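Uncharacterized protein (Bacteroides eggerthii DSM 20697, PDB 4ECO) is of unknown function but, as a leucine-rich repeat protein, probably binds other proteins. Local coordinates at residues Val435-Ser446 against Pro458-Leu469; Thr148-Glu156 against Lys173-Leu183. All coordinates share one frame; numbering follows the deposited sequence.

Contact 1 of 2, residues Val435-Ser446 against Pro458-Leu469; sequences VSSINLSNNQIS and PLSSINLMGNML
Ile438 and Ile462 lie side by side and point the same way from the parallel strands 437-439 and 461-463, whose axes come within 4.9 Å. The CG2 branch of Ile438 does the touching, meeting CG1 of Ile462 at 3.6 Å, while CD2 of Leu459 comes against the same methyl. Both isoleucines hold CG1 anti to the backbone N (chi1 -172° and -170°), and this shared torsion keeps the two chains in step. Beyond the strands, the side chains of Ile445 and Leu464 cross at about a right angle, CD1 of Ile445 3.7 Å from CD2 of Leu464.

The other face of the strands is polar. Asn439 and Asn463 run alongside each other with their amide planes only 10° apart, and the OD1 of each accepts the backbone N two residues on, forming an Asx turn; their ND2 groups both bond to Asp157. On the same face the hydroxyls Ser437 OG and Ser461 OG are hydrogen-bonded at 2.8 Å.

Past the strands the amide of Asn467 turns inward. Its ND2 reaches Leu440 O at 3.0 Å and Leu464 O at 2.9 Å, both acceptors lying in the amide plane, so two bonds fix the rotation of the group. A leucine here has no donor and would probably weaken the join between the two turns, with Leu440 O losing its main side-chain donor and Leu464 O left to Asn498. Asn443 and Asn498 make similar backbone bonds, to Phe409 and Ile414 and to Leu464 and Leu469 respectively: the recurring asparagine of the LxxLxLxxNxL pattern of leucine-rich repeats.

The pair continues the parallel stack, with strand 404-408 flanking the first segment and strand 492-494 the second, while Leu452 and Phe453 of helix 451-454 pack against Ile438, Leu459 and Ile462.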
# COMPACT_ATOMS: atom_id res chain seq x y z
N VAL A 435 -3.19 -16.95 -6.72
CA VAL A 435 -2.22 -16.21 -5.90
C VAL A 435 -1.24 -17.19 -5.25
O VAL A 435 -1.60 -18.32 -4.95
CB VAL A 435 -2.95 -15.31 -4.85
CG1 VAL A 435 -3.68 -16.13 -3.79
CG2 VAL A 435 -1.98 -14.33 -4.21
N SER A 436 0.01 -16.74 -5.04
CA SER A 436 1.08 -17.52 -4.41
C SER A 436 0.97 -17.48 -2.87
O SER A 436 1.26 -18.49 -2.23
CB SER A 436 2.45 -17.00 -4.85
OG SER A 436 2.61 -17.00 -6.26
N SER A 437 0.53 -16.34 -2.29
CA SER A 437 0.44 -16.23 -0.83
C SER A 437 -0.91 -15.68 -0.36
O SER A 437 -1.41 -14.70 -0.90
CB SER A 437 1.56 -15.35 -0.29
OG SER A 437 1.63 -15.33 1.13
N ILE A 438 -1.49 -16.30 0.68
CA ILE A 438 -2.76 -15.82 1.22
C ILE A 438 -2.56 -15.55 2.71
O ILE A 438 -2.01 -16.37 3.45
CB ILE A 438 -4.00 -16.75 0.91
CG1 ILE A 438 -5.32 -16.08 1.35
CG2 ILE A 438 -3.86 -18.16 1.44
CD1 ILE A 438 -6.53 -16.56 0.67
N ASN A 439 -2.94 -14.35 3.13
CA ASN A 439 -2.82 -13.95 4.52
C ASN A 439 -4.20 -13.94 5.11
O ASN A 439 -4.99 -13.03 4.84
CB ASN A 439 -2.12 -12.59 4.66
CG ASN A 439 -1.83 -12.20 6.09
OD1 ASN A 439 -2.36 -12.74 7.07
ND2 ASN A 439 -0.96 -11.22 6.25
N LEU A 440 -4.51 -14.98 5.87
CA LEU A 440 -5.80 -15.13 6.55
C LEU A 440 -5.62 -15.04 8.08
O LEU A 440 -6.50 -15.50 8.83
CB LEU A 440 -6.45 -16.46 6.15
CG LEU A 440 -7.06 -16.51 4.76
CD1 LEU A 440 -7.30 -17.94 4.35
CD2 LEU A 440 -8.34 -15.72 4.71
N SER A 441 -4.50 -14.43 8.55
CA SER A 441 -4.22 -14.28 9.99
C SER A 441 -5.24 -13.32 10.65
O SER A 441 -5.88 -12.54 9.95
CB SER A 441 -2.78 -13.80 10.24
OG SER A 441 -2.48 -12.57 9.61
N ASN A 442 -5.42 -13.42 11.96
CA ASN A 442 -6.37 -12.63 12.77
C ASN A 442 -7.79 -12.64 12.16
O ASN A 442 -8.31 -11.60 11.74
CB ASN A 442 -5.89 -11.20 12.99
CG ASN A 442 -4.94 -11.10 14.14
OD1 ASN A 442 -5.34 -11.25 15.30
ND2 ASN A 442 -3.65 -10.88 13.83
N ASN A 443 -8.41 -13.81 12.16
CA ASN A 443 -9.79 -14.00 11.70
C ASN A 443 -10.51 -14.92 12.70
O ASN A 443 -10.06 -15.04 13.85
CB ASN A 443 -9.82 -14.57 10.26
CG ASN A 443 -9.88 -13.51 9.20
OD1 ASN A 443 -10.92 -12.92 8.96
ND2 ASN A 443 -8.79 -13.27 8.51
N GLN A 444 -11.61 -15.57 12.29
CA GLN A 444 -12.34 -16.45 13.18
C GLN A 444 -12.55 -17.81 12.52
O GLN A 444 -13.59 -18.46 12.72
CB GLN A 444 -13.66 -15.80 13.57
CG GLN A 444 -13.50 -14.69 14.58
CD GLN A 444 -14.82 -14.07 14.92
OE1 GLN A 444 -15.05 -12.88 14.69
NE2 GLN A 444 -15.74 -14.87 15.42
N ILE A 445 -11.52 -18.27 11.76
CA ILE A 445 -11.54 -19.53 11.02
C ILE A 445 -11.44 -20.73 11.98
O ILE A 445 -10.41 -20.90 12.63
CB ILE A 445 -10.40 -19.53 9.94
CG1 ILE A 445 -10.64 -18.44 8.88
CG2 ILE A 445 -10.22 -20.93 9.28
CD1 ILE A 445 -9.39 -18.09 8.04
N SER A 446 -12.50 -21.57 12.04
CA SER A 446 -12.56 -22.78 12.90
C SER A 446 -12.47 -24.09 12.10
O SER A 446 -12.26 -25.16 12.68
CB SER A 446 -13.84 -22.81 13.72
OG SER A 446 -14.96 -22.47 12.93
N PRO A 458 -2.61 -21.75 -6.75
CA PRO A 458 -1.16 -22.01 -6.78
C PRO A 458 -0.46 -21.45 -5.54
O PRO A 458 0.56 -20.76 -5.64
CB PRO A 458 -0.72 -21.31 -8.07
CG PRO A 458 -1.69 -20.21 -8.26
CD PRO A 458 -2.98 -20.62 -7.63
N LEU A 459 -0.98 -21.80 -4.37
CA LEU A 459 -0.47 -21.32 -3.09
C LEU A 459 0.85 -21.97 -2.67
O LEU A 459 0.92 -23.19 -2.49
CB LEU A 459 -1.51 -21.54 -1.98
CG LEU A 459 -2.75 -20.70 -2.08
CD1 LEU A 459 -3.83 -21.26 -1.21
CD2 LEU A 459 -2.47 -19.25 -1.77
N SER A 460 1.88 -21.15 -2.49
CA SER A 460 3.17 -21.59 -1.99
C SER A 460 3.28 -21.28 -0.47
O SER A 460 4.10 -21.89 0.22
CB SER A 460 4.32 -20.94 -2.79
OG SER A 460 4.27 -19.53 -2.83
N SER A 461 2.44 -20.37 0.05
CA SER A 461 2.43 -20.00 1.47
C SER A 461 1.04 -19.57 1.93
O SER A 461 0.30 -18.91 1.19
CB SER A 461 3.42 -18.89 1.76
OG SER A 461 3.07 -17.69 1.10
N ILE A 462 0.69 -19.94 3.17
CA ILE A 462 -0.58 -19.61 3.80
C ILE A 462 -0.34 -19.14 5.24
O ILE A 462 0.43 -19.74 5.99
CB ILE A 462 -1.57 -20.80 3.73
CG1 ILE A 462 -3.00 -20.38 4.15
CG2 ILE A 462 -1.07 -22.06 4.47
CD1 ILE A 462 -4.10 -21.33 3.73
N ASN A 463 -1.04 -18.08 5.63
CA ASN A 463 -0.95 -17.58 6.99
C ASN A 463 -2.29 -17.74 7.63
O ASN A 463 -3.24 -17.11 7.20
CB ASN A 463 -0.49 -16.13 7.01
CG ASN A 463 0.10 -15.73 8.33
OD1 ASN A 463 -0.19 -16.29 9.42
ND2 ASN A 463 0.94 -14.73 8.23
N LEU A 464 -2.39 -18.63 8.59
CA LEU A 464 -3.65 -18.91 9.29
C LEU A 464 -3.50 -18.60 10.78
O LEU A 464 -4.32 -19.00 11.59
CB LEU A 464 -4.08 -20.36 9.05
CG LEU A 464 -4.84 -20.58 7.77
CD1 LEU A 464 -4.81 -22.03 7.36
CD2 LEU A 464 -6.26 -20.08 7.91
N MSE A 465 -2.44 -17.83 11.11
CA MSE A 465 -2.15 -17.44 12.48
C MSE A 465 -3.31 -16.62 13.08
O MSE A 465 -3.87 -15.74 12.41
CB MSE A 465 -0.81 -16.64 12.56
CG MSE A 465 -0.54 -15.96 13.94
SE MSE A 465 -1.40 -14.18 14.16
CE MSE A 465 -0.14 -13.19 13.09
N GLY A 466 -3.59 -16.86 14.36
CA GLY A 466 -4.61 -16.10 15.07
C GLY A 466 -6.00 -16.41 14.60
O GLY A 466 -6.72 -15.51 14.17
N ASN A 467 -6.39 -17.68 14.69
CA ASN A 467 -7.71 -18.14 14.29
C ASN A 467 -8.27 -19.09 15.35
O ASN A 467 -7.84 -19.04 16.50
CB ASN A 467 -7.66 -18.76 12.90
CG ASN A 467 -7.76 -17.68 11.87
OD1 ASN A 467 -8.78 -17.02 11.74
ND2 ASN A 467 -6.69 -17.43 11.15
N MSE A 468 -9.24 -19.93 14.98
CA MSE A 468 -9.99 -20.80 15.89
C MSE A 468 -9.82 -22.27 15.61
O MSE A 468 -10.62 -23.08 16.12
CB MSE A 468 -11.50 -20.47 15.79
CG MSE A 468 -11.84 -19.03 16.13
SE MSE A 468 -11.28 -18.60 17.94
CE MSE A 468 -11.01 -16.55 17.64
N LEU A 469 -8.82 -22.63 14.81
CA LEU A 469 -8.58 -24.03 14.45
C LEU A 469 -8.23 -24.86 15.70
O LEU A 469 -7.52 -24.37 16.58
CB LEU A 469 -7.48 -24.14 13.39
CG LEU A 469 -7.79 -23.42 12.07
CD1 LEU A 469 -6.52 -23.06 11.33
CD2 LEU A 469 -8.76 -24.22 11.19
O HOH W 1 2.35 -19.87 -7.05

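Contact 2 of 2, residues Thr148-Glu156 against Lys173-Leu183; sequences TFVDYDPRE and KSIKKSSRITL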
# COMPACT_ATOMS: atom_id res chain seq x y z
N THR A 148 4.87 4.90 -1.33
CA THR A 148 5.09 5.58 -0.05
C THR A 148 4.05 5.23 1.02
O THR A 148 4.45 5.01 2.18
CB THR A 148 5.11 7.11 -0.23
OG1 THR A 148 5.96 7.40 -1.32
CG2 THR A 148 5.64 7.85 1.02
N PHE A 149 2.75 5.25 0.65
CA PHE A 149 1.70 5.08 1.64
C PHE A 149 0.79 3.86 1.47
O PHE A 149 -0.04 3.63 2.36
CB PHE A 149 0.78 6.32 1.61
CG PHE A 149 1.47 7.63 1.88
CD1 PHE A 149 1.82 8.00 3.18
CD2 PHE A 149 1.79 8.49 0.83
CE1 PHE A 149 2.44 9.21 3.43
CE2 PHE A 149 2.40 9.72 1.09
CZ PHE A 149 2.73 10.06 2.38
N VAL A 150 0.89 3.12 0.34
CA VAL A 150 -0.09 2.05 0.09
C VAL A 150 0.56 0.64 -0.02
O VAL A 150 0.05 -0.31 0.61
CB VAL A 150 -0.93 2.37 -1.19
CG1 VAL A 150 -2.10 1.42 -1.34
CG2 VAL A 150 -1.43 3.81 -1.21
N ASP A 151 1.61 0.50 -0.83
CA ASP A 151 2.28 -0.79 -1.03
C ASP A 151 2.80 -1.37 0.25
O ASP A 151 3.38 -0.65 1.08
CB ASP A 151 3.44 -0.67 -2.02
CG ASP A 151 3.03 -0.63 -3.46
OD1 ASP A 151 1.87 -1.06 -3.77
OD2 ASP A 151 3.86 -0.22 -4.30
N TYR A 152 2.56 -2.68 0.41
CA TYR A 152 2.93 -3.50 1.57
C TYR A 152 2.99 -4.99 1.17
O TYR A 152 2.18 -5.42 0.33
CB TYR A 152 1.88 -3.26 2.68
CG TYR A 152 2.11 -3.88 4.04
CD1 TYR A 152 3.04 -3.34 4.92
CD2 TYR A 152 1.26 -4.87 4.52
CE1 TYR A 152 3.20 -3.85 6.21
CE2 TYR A 152 1.41 -5.39 5.81
CZ TYR A 152 2.37 -4.87 6.65
OH TYR A 152 2.50 -5.39 7.91
N ASP A 153 3.93 -5.78 1.76
CA ASP A 153 4.00 -7.20 1.49
C ASP A 153 3.19 -7.96 2.58
O ASP A 153 3.61 -7.99 3.74
CB ASP A 153 5.45 -7.70 1.41
CG ASP A 153 5.64 -9.14 0.94
OD1 ASP A 153 4.62 -9.81 0.58
OD2 ASP A 153 6.81 -9.60 0.92
N PRO A 154 2.02 -8.58 2.22
CA PRO A 154 1.23 -9.29 3.23
C PRO A 154 2.01 -10.46 3.87
O PRO A 154 1.60 -10.91 4.94
CB PRO A 154 0.01 -9.77 2.45
CG PRO A 154 -0.08 -8.84 1.26
CD PRO A 154 1.35 -8.59 0.90
N ARG A 155 3.15 -10.92 3.26
CA ARG A 155 3.96 -12.01 3.83
C ARG A 155 4.70 -11.54 5.11
O ARG A 155 5.16 -12.36 5.88
CB ARG A 155 4.94 -12.58 2.80
CG ARG A 155 4.25 -13.09 1.55
CD ARG A 155 5.23 -13.57 0.51
NE ARG A 155 6.22 -12.54 0.25
CZ ARG A 155 7.40 -12.76 -0.33
NH1 ARG A 155 7.74 -13.99 -0.71
NH2 ARG A 155 8.25 -11.76 -0.50
N GLU A 156 4.73 -10.24 5.36
CA GLU A 156 5.32 -9.60 6.54
C GLU A 156 4.77 -10.21 7.85
O GLU A 156 5.49 -10.35 8.84
CB GLU A 156 5.02 -8.07 6.48
CG GLU A 156 5.62 -7.23 7.59
CD GLU A 156 7.11 -7.34 7.84
OE1 GLU A 156 7.89 -7.45 6.86
OE2 GLU A 156 7.51 -7.29 9.03
N LYS A 173 11.05 -15.23 -3.45
CA LYS A 173 11.35 -13.80 -3.31
C LYS A 173 11.46 -13.48 -1.82
O LYS A 173 10.55 -13.82 -1.04
CB LYS A 173 10.28 -12.91 -4.00
CG LYS A 173 10.00 -13.19 -5.48
CD LYS A 173 9.03 -12.16 -6.03
CE LYS A 173 8.58 -12.41 -7.46
NZ LYS A 173 7.78 -11.26 -7.97
N SER A 174 12.59 -12.90 -1.40
CA SER A 174 12.81 -12.57 0.01
C SER A 174 11.82 -11.50 0.46
O SER A 174 11.31 -10.73 -0.36
CB SER A 174 14.26 -12.12 0.23
OG SER A 174 15.14 -13.20 0.01
N ILE A 175 11.52 -11.48 1.75
CA ILE A 175 10.59 -10.52 2.31
C ILE A 175 11.41 -9.34 2.84
O ILE A 175 12.20 -9.47 3.79
CB ILE A 175 9.71 -11.20 3.41
CG1 ILE A 175 8.92 -12.39 2.82
CG2 ILE A 175 8.80 -10.18 4.10
CD1 ILE A 175 8.43 -13.39 3.79
N LYS A 176 11.20 -8.18 2.20
CA LYS A 176 11.82 -6.90 2.56
C LYS A 176 11.19 -6.31 3.82
O LYS A 176 9.98 -6.48 4.06
CB LYS A 176 11.67 -5.88 1.42
CG LYS A 176 12.74 -5.89 0.35
CD LYS A 176 12.59 -4.60 -0.49
CE LYS A 176 13.85 -4.14 -1.21
NZ LYS A 176 13.83 -2.68 -1.53
N LYS A 177 12.00 -5.58 4.59
CA LYS A 177 11.56 -4.83 5.76
C LYS A 177 10.55 -3.78 5.30
O LYS A 177 10.71 -3.20 4.21
CB LYS A 177 12.77 -4.18 6.47
CG LYS A 177 12.45 -3.44 7.78
CD LYS A 177 13.68 -2.74 8.37
CE LYS A 177 13.34 -1.98 9.63
NZ LYS A 177 14.53 -1.29 10.18
N SER A 178 9.52 -3.55 6.12
CA SER A 178 8.45 -2.61 5.84
C SER A 178 9.00 -1.21 5.64
O SER A 178 9.87 -0.76 6.39
CB SER A 178 7.44 -2.62 6.99
OG SER A 178 6.97 -3.93 7.25
N SER A 179 8.50 -0.55 4.60
CA SER A 179 8.90 0.81 4.22
C SER A 179 7.69 1.76 4.17
O SER A 179 7.88 2.98 4.09
CB SER A 179 9.60 0.78 2.87
OG SER A 179 8.89 -0.03 1.94
N ARG A 180 6.45 1.21 4.20
CA ARG A 180 5.21 1.98 4.07
C ARG A 180 5.04 2.91 5.25
O ARG A 180 5.17 2.49 6.41
CB ARG A 180 3.98 1.06 3.91
CG ARG A 180 2.64 1.79 3.78
CD ARG A 180 1.46 0.89 3.45
NE ARG A 180 1.20 -0.10 4.48
CZ ARG A 180 0.51 0.11 5.59
NH1 ARG A 180 0.00 1.31 5.86
NH2 ARG A 180 0.34 -0.87 6.47
N ILE A 181 4.75 4.20 4.94
CA ILE A 181 4.49 5.26 5.90
C ILE A 181 3.01 5.29 6.23
O ILE A 181 2.17 5.18 5.34
CB ILE A 181 4.98 6.65 5.38
CG1 ILE A 181 6.45 6.65 4.91
CG2 ILE A 181 4.67 7.81 6.33
CD1 ILE A 181 7.50 6.17 5.92
N THR A 182 2.71 5.44 7.53
CA THR A 182 1.37 5.65 8.02
C THR A 182 1.34 7.03 8.62
O THR A 182 2.18 7.35 9.47
CB THR A 182 0.92 4.56 9.01
OG1 THR A 182 1.06 3.26 8.41
CG2 THR A 182 -0.53 4.78 9.50
N LEU A 183 0.41 7.87 8.15
CA LEU A 183 0.31 9.21 8.69
C LEU A 183 -0.17 9.20 10.12
O LEU A 183 -1.11 8.48 10.48
CB LEU A 183 -0.64 10.09 7.88
CG LEU A 183 -0.20 10.60 6.54
CD1 LEU A 183 -1.12 11.69 6.11
CD2 LEU A 183 1.21 11.16 6.58
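Arg180 lies across the backbone of Phe149-Tyr152, its aliphatic part against carbonyl oxygens: CD is 3.3 Å from Phe149 O and CB 3.4 Å from Asp151 O. A bend at chi3 (62°) carries the guanidinium to Tyr152, where NH2 stands over one ring face with the two planes 77° apart. This off-centre cation-pi contact, CZ to ring centroid 4.8 Å, is less certain, because Tyr152 was modelled in two conformers.

Toward the other end, Arg155 is held from several sides. Its NH1 donates to Lys173 O at 2.8 Å, and NH2 adds weak bonds to Lys173 O and Ser174 O. Side-on, NE and NH2 grip the carboxylate of Asp153 in a salt bridge, NH2 to OD2 3.0 Å. Ile175 covers one guanidinium face, with CG1 3.4 Å from NH2, and its CD1 rests on Arg155 CB. Between Thr148 and Ile181 a nearly straight backbone bond, Ile181 N to Thr148 O at 2.9 Å, pins the segments together.

Arg155 thus bonds to backbone carbonyls, whereas Arg180 packs its CB, CG and CD carbons on them and turns its charge toward Tyr152. Asp153 probably offsets the charge of Arg155. The two irregular segments are joined by arginine side chains and a single backbone bond, without strand pairing.

In the fold
From the N terminus, contact 2 comes first: it closes a loop of 16 residues that contains helix 160-168, within the long excursion between strands 109-111 and 210-214, which are themselves paired in the repeat stack. Contact 1 follows much later and closes a shorter loop around helix 451-454, joining two successive strands of the stack. The loops neither nest nor cross; they are in series. In space, however, the excursion folds back over the strands, and the centres of contact 1 and contact 2 are about 18 Å apart. There Pro154 O approaches Asn439 ND2 and Arg155 CG packs on Ser437 OG, tying 148-156 to the polar strand face of 435-446.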